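Local atomic coordinates of outer membrane protein (Bartonella henselae, PDB entry 2FI9), a protein that is of unknown function but belongs to the DUF498/DUF598 family and is named an outer membrane protein. Residues Ile74-Val78 against Glu79-Leu83; Leu90-Glu93 against Lys94-Ser97. One frame throughout, in Å; residues are numbered along the deposited sequence.

Contact 1 (Ile74-Val78 against Glu79-Leu83); sequences IGTGV and ELLRL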
loop_
_atom_site.group_PDB
_atom_site.type_symbol
_atom_site.label_atom_id
_atom_site.label_comp_id
_atom_site.label_asym_id
_atom_site.label_seq_id
_atom_site.Cartn_x
_atom_site.Cartn_y
_atom_site.Cartn_z
ATOM N N ILE A 74 -0.068 -4.552 2.894
ATOM C CA ILE A 74 -1.343 -3.911 3.095
ATOM C C ILE A 74 -1.453 -3.415 4.529
ATOM O O ILE A 74 -1.469 -4.206 5.497
ATOM C CB ILE A 74 -2.503 -4.867 2.732
ATOM C CG1 ILE A 74 -2.344 -5.309 1.271
ATOM C CG2 ILE A 74 -3.853 -4.173 2.940
ATOM C CD1 ILE A 74 -3.121 -6.551 0.907
ATOM N N GLY A 75 -1.504 -2.094 4.665
ATOM C CA GLY A 75 -1.632 -1.449 5.973
ATOM C C GLY A 75 -3.109 -1.261 6.218
ATOM O O GLY A 75 -3.758 -0.475 5.506
ATOM N N THR A 76 -3.635 -1.996 7.209
ATOM C CA THR A 76 -5.079 -2.045 7.487
ATOM C C THR A 76 -5.511 -1.177 8.671
ATOM O O THR A 76 -6.438 -1.547 9.439
ATOM C CB THR A 76 -5.578 -3.496 7.723
ATOM O OG1 THR A 76 -4.848 -4.098 8.801
ATOM C CG2 THR A 76 -5.425 -4.341 6.468
ATOM N N GLY A 77 -4.834 -0.046 8.839
ATOM C CA GLY A 77 -5.168 0.909 9.893
ATOM C C GLY A 77 -4.482 0.596 11.216
ATOM O O GLY A 77 -3.323 0.177 11.229
ATOM N N VAL A 78 -5.182 0.823 12.327
ATOM C CA VAL A 78 -4.566 0.648 13.644
ATOM C C VAL A 78 -4.444 -0.809 14.057
ATOM O O VAL A 78 -3.607 -1.150 14.886
ATOM C CB VAL A 78 -5.259 1.476 14.782
ATOM C CG1 VAL A 78 -5.085 2.947 14.541
ATOM C CG2 VAL A 78 -6.742 1.117 14.934
ATOM N N GLU A 79 -5.290 -1.667 13.496
ATOM C CA GLU A 79 -5.280 -3.084 13.835
ATOM C C GLU A 79 -4.992 -3.890 12.592
ATOM O O GLU A 79 -5.388 -3.501 11.491
ATOM C CB GLU A 79 -6.634 -3.516 14.410
ATOM C CG GLU A 79 -6.954 -2.941 15.775
ATOM C CD GLU A 79 -6.030 -3.457 16.856
ATOM O OE1 GLU A 79 -5.910 -4.701 16.990
ATOM O OE2 GLU A 79 -5.431 -2.614 17.571
ATOM N N LEU A 80 -4.325 -5.027 12.768
ATOM C CA LEU A 80 -4.084 -5.944 11.658
ATOM C C LEU A 80 -5.404 -6.672 11.336
ATOM O O LEU A 80 -6.010 -7.307 12.209
ATOM C CB LEU A 80 -2.963 -6.927 12.017
ATOM C CG LEU A 80 -2.462 -7.970 11.006
ATOM C CD1 LEU A 80 -1.129 -8.524 11.481
ATOM C CD2 LEU A 80 -3.453 -9.119 10.769
ATOM N N LEU A 81 -5.838 -6.572 10.083
ATOM C CA LEU A 81 -7.084 -7.196 9.623
ATOM C C LEU A 81 -6.807 -8.211 8.524
ATOM O O LEU A 81 -5.851 -8.067 7.777
ATOM C CB LEU A 81 -8.037 -6.126 9.085
ATOM C CG LEU A 81 -8.384 -4.968 10.009
ATOM C CD1 LEU A 81 -9.423 -4.047 9.352
ATOM C CD2 LEU A 81 -8.884 -5.477 11.371
ATOM N N ARG A 82 -7.647 -9.242 8.437
ATOM C CA ARG A 82 -7.521 -10.278 7.407
ATOM C C ARG A 82 -7.823 -9.763 6.025
ATOM O O ARG A 82 -8.695 -8.923 5.840
ATOM C CB ARG A 82 -8.475 -11.446 7.717
ATOM C CG ARG A 82 -8.144 -12.181 9.005
ATOM C CD ARG A 82 -6.847 -13.015 8.930
ATOM N NE ARG A 82 -6.594 -13.596 7.605
ATOM C CZ ARG A 82 -7.321 -14.549 7.025
ATOM N NH1 ARG A 82 -8.385 -15.064 7.635
ATOM N NH2 ARG A 82 -6.978 -14.982 5.819
ATOM N N LEU A 83 -7.093 -10.280 5.050
ATOM C CA LEU A 83 -7.341 -9.969 3.660
ATOM C C LEU A 83 -8.557 -10.796 3.222
ATOM O O LEU A 83 -8.586 -12.003 3.443
ATOM C CB LEU A 83 -6.119 -10.340 2.830
ATOM C CG LEU A 83 -6.090 -9.890 1.381
ATOM C CD1 LEU A 83 -6.222 -8.379 1.301
ATOM C CD2 LEU A 83 -4.784 -10.360 0.752
HETATM O O HOH W 1 -7.611 -1.443 11.839
#
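Thr-76 meets the backbone of Glu-79 and Leu-81 across a loop that turns back on itself just past strand 71-75, a loop closed by a side-chain hydroxyl that bonds to main-chain groups. The hydroxyl works in both directions: OG1 donates to Glu-79 O at 2.8 Å, in the carbonyl plane and on a lone pair, and accepts from Leu-81 N at 3.0 Å over a bent N-H angle of 143°. With chi1 at 57°, OG1 sits between the backbone N and the carbonyl carbon of Thr-76, within reach of both groups. Leu-81 crosses Thr-76 obliquely, its CB 3.8 Å from Thr-76 CB. Nearer the bend, a water bridges the two limbs, donating to Thr-76 O (2.7 Å) and accepting from Glu-79 N (2.9 Å). Gly-77 takes the bend with a positive phi (87°), a conformation that suits glycine. Farther out, Gly-77 N bonds to Thr-103 OG1 at the start of helix 103-115, and Leu-81 O to Thr-100 OG1 of strand 97-101. At the wider end Ile-74 and Leu-83 cross at about a right angle, touching through their CD1 methyls at 3.6 Å.

Contact 2 (Leu90-Glu93 against Lys94-Ser97); sequences LLWE and KRIS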
loop_
_atom_site.group_PDB
_atom_site.type_symbol
_atom_site.label_atom_id
_atom_site.label_comp_id
_atom_site.label_asym_id
_atom_site.label_seq_id
_atom_site.Cartn_x
_atom_site.Cartn_y
_atom_site.Cartn_z
ATOM N N LEU A 90 -7.491 -12.895 -6.266
ATOM C CA LEU A 90 -6.986 -11.980 -7.305
ATOM C C LEU A 90 -5.467 -11.792 -7.229
ATOM O O LEU A 90 -4.768 -11.853 -8.252
ATOM C CB LEU A 90 -7.685 -10.628 -7.188
ATOM C CG LEU A 90 -9.184 -10.579 -7.508
ATOM C CD1 LEU A 90 -9.799 -9.330 -6.886
ATOM C CD2 LEU A 90 -9.425 -10.622 -8.994
ATOM N N LEU A 91 -4.955 -11.555 -6.023
ATOM C CA LEU A 91 -3.508 -11.366 -5.832
ATOM C C LEU A 91 -2.738 -12.646 -6.178
ATOM O O LEU A 91 -1.699 -12.615 -6.860
ATOM C CB LEU A 91 -3.213 -10.887 -4.417
ATOM C CG LEU A 91 -3.651 -9.435 -4.187
ATOM C CD1 LEU A 91 -3.778 -9.102 -2.686
ATOM C CD2 LEU A 91 -2.721 -8.433 -4.971
ATOM N N TRP A 92 -3.279 -13.786 -5.741
ATOM C CA TRP A 92 -2.695 -15.081 -6.060
ATOM C C TRP A 92 -2.606 -15.320 -7.566
ATOM O O TRP A 92 -1.591 -15.814 -8.050
ATOM C CB TRP A 92 -3.501 -16.204 -5.373
ATOM C CG TRP A 92 -2.971 -17.586 -5.621
ATOM C CD1 TRP A 92 -2.132 -18.298 -4.813
ATOM C CD2 TRP A 92 -3.254 -18.429 -6.747
ATOM N NE1 TRP A 92 -1.872 -19.525 -5.363
ATOM C CE2 TRP A 92 -2.546 -19.633 -6.552
ATOM C CE3 TRP A 92 -4.046 -18.283 -7.898
ATOM C CZ2 TRP A 92 -2.600 -20.689 -7.464
ATOM C CZ3 TRP A 92 -4.092 -19.329 -8.819
ATOM C CH2 TRP A 92 -3.378 -20.524 -8.589
ATOM N N GLU A 93 -3.668 -14.969 -8.297
ATOM C CA GLU A 93 -3.721 -15.135 -9.757
ATOM C C GLU A 93 -2.629 -14.353 -10.476
ATOM O O GLU A 93 -2.251 -14.691 -11.583
ATOM C CB GLU A 93 -5.055 -14.645 -10.308
ATOM C CG GLU A 93 -6.265 -15.435 -9.893
ATOM C CD GLU A 93 -7.564 -14.833 -10.422
ATOM O OE1 GLU A 93 -7.543 -13.724 -11.008
ATOM O OE2 GLU A 93 -8.615 -15.472 -10.252
ATOM N N LYS A 94 -2.151 -13.284 -9.845
ATOM C CA LYS A 94 -1.132 -12.423 -10.455
ATOM C C LYS A 94 0.237 -12.687 -9.837
ATOM O O LYS A 94 1.184 -11.938 -10.083
ATOM C CB LYS A 94 -1.514 -10.955 -10.275
ATOM C CG LYS A 94 -2.782 -10.525 -11.002
ATOM C CD LYS A 94 -2.566 -10.444 -12.489
ATOM C CE LYS A 94 -3.804 -9.969 -13.191
ATOM N NZ LYS A 94 -3.621 -10.136 -14.648
ATOM N N ARG A 95 0.325 -13.752 -9.034
ATOM C CA ARG A 95 1.556 -14.170 -8.363
ATOM C C ARG A 95 2.169 -13.043 -7.531
ATOM O O ARG A 95 3.391 -12.875 -7.511
ATOM C CB ARG A 95 2.604 -14.687 -9.367
ATOM C CG ARG A 95 2.089 -15.671 -10.425
ATOM C CD ARG A 95 1.713 -16.975 -9.818
ATOM N NE ARG A 95 0.899 -17.795 -10.718
ATOM C CZ ARG A 95 -0.034 -18.655 -10.307
ATOM N NH1 ARG A 95 -0.286 -18.792 -9.008
ATOM N NH2 ARG A 95 -0.722 -19.366 -11.195
ATOM N N ILE A 96 1.324 -12.256 -6.881
ATOM C CA ILE A 96 1.806 -11.258 -5.947
ATOM C C ILE A 96 1.698 -11.816 -4.541
ATOM O O ILE A 96 0.612 -12.206 -4.102
ATOM C CB ILE A 96 1.017 -9.943 -6.055
ATOM C CG1 ILE A 96 1.154 -9.356 -7.473
ATOM C CG2 ILE A 96 1.483 -8.934 -4.988
ATOM C CD1 ILE A 96 0.195 -8.245 -7.732
ATOM N N SER A 97 2.827 -11.880 -3.848
ATOM C CA SER A 97 2.819 -12.324 -2.472
ATOM C C SER A 97 2.430 -11.119 -1.600
ATOM O O SER A 97 2.939 -10.005 -1.793
ATOM C CB SER A 97 4.153 -12.999 -2.095
ATOM O OG SER A 97 5.075 -12.110 -1.497
#
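Leu-91 O and Trp-92 O accept backbone N-H groups from the residues just beyond them, closing helix 85-93 with a Schellman motif. Ile-96 N reaches back to Leu-91 O at 3.0 Å with a nearly straight angle of 166°, and Arg-95 N bonds to Trp-92 O at 3.0 Å. Arg-95, the C-prime residue, has the positive phi (55°) that turns the chain out of the helix. Leu-91 O is gripped twice, for Lys-94 N also donates to it, at 3.1 Å and from the opposite face of the carbonyl plane to Ile-96 N; a weak bond links Lys-94 N to Leu-90 O as well.

Beyond the capping bonds, Trp-92 and Arg-95 run side by side, pointing the same way. The arginine bends at chi2 and brings its guanidinium over one face of the indole, with CZ 4.3 Å from the centroid of the six-membered ring. The two planes stand 76° apart, so the guanidinium meets the ring face edge-on, NH1 leading and lying 3.4 Å from Trp-92 CZ2. On the buried side, Leu-91 CD2 packs against Ile-96 CD1 at 4.0 Å, and both residues touch Leu-72 of strand 71-75. The cation-pi pairing thus gives the arginine charge an aromatic partner on the surface, while an apolar pair fastens the turn to the interior.

In the fold
Contacts 1 and 2 follow in series along the chain, their centres about 18 Å apart, and mark the two connections of one beta-alpha-beta crossover. Residues 74-83 lead out of strand 71-75 towards helix 85-93; residues 90-97 end that helix and deliver the chain to strand 97-101, which lies parallel beside strand 71-75 at the edge of the five-stranded mixed sheet. The helix separates the two turns, yet they touch where Leu-83 CD2 packs on Leu-91 CD1 at 3.8 Å. That single leucine pair links the entry and the exit of the helix.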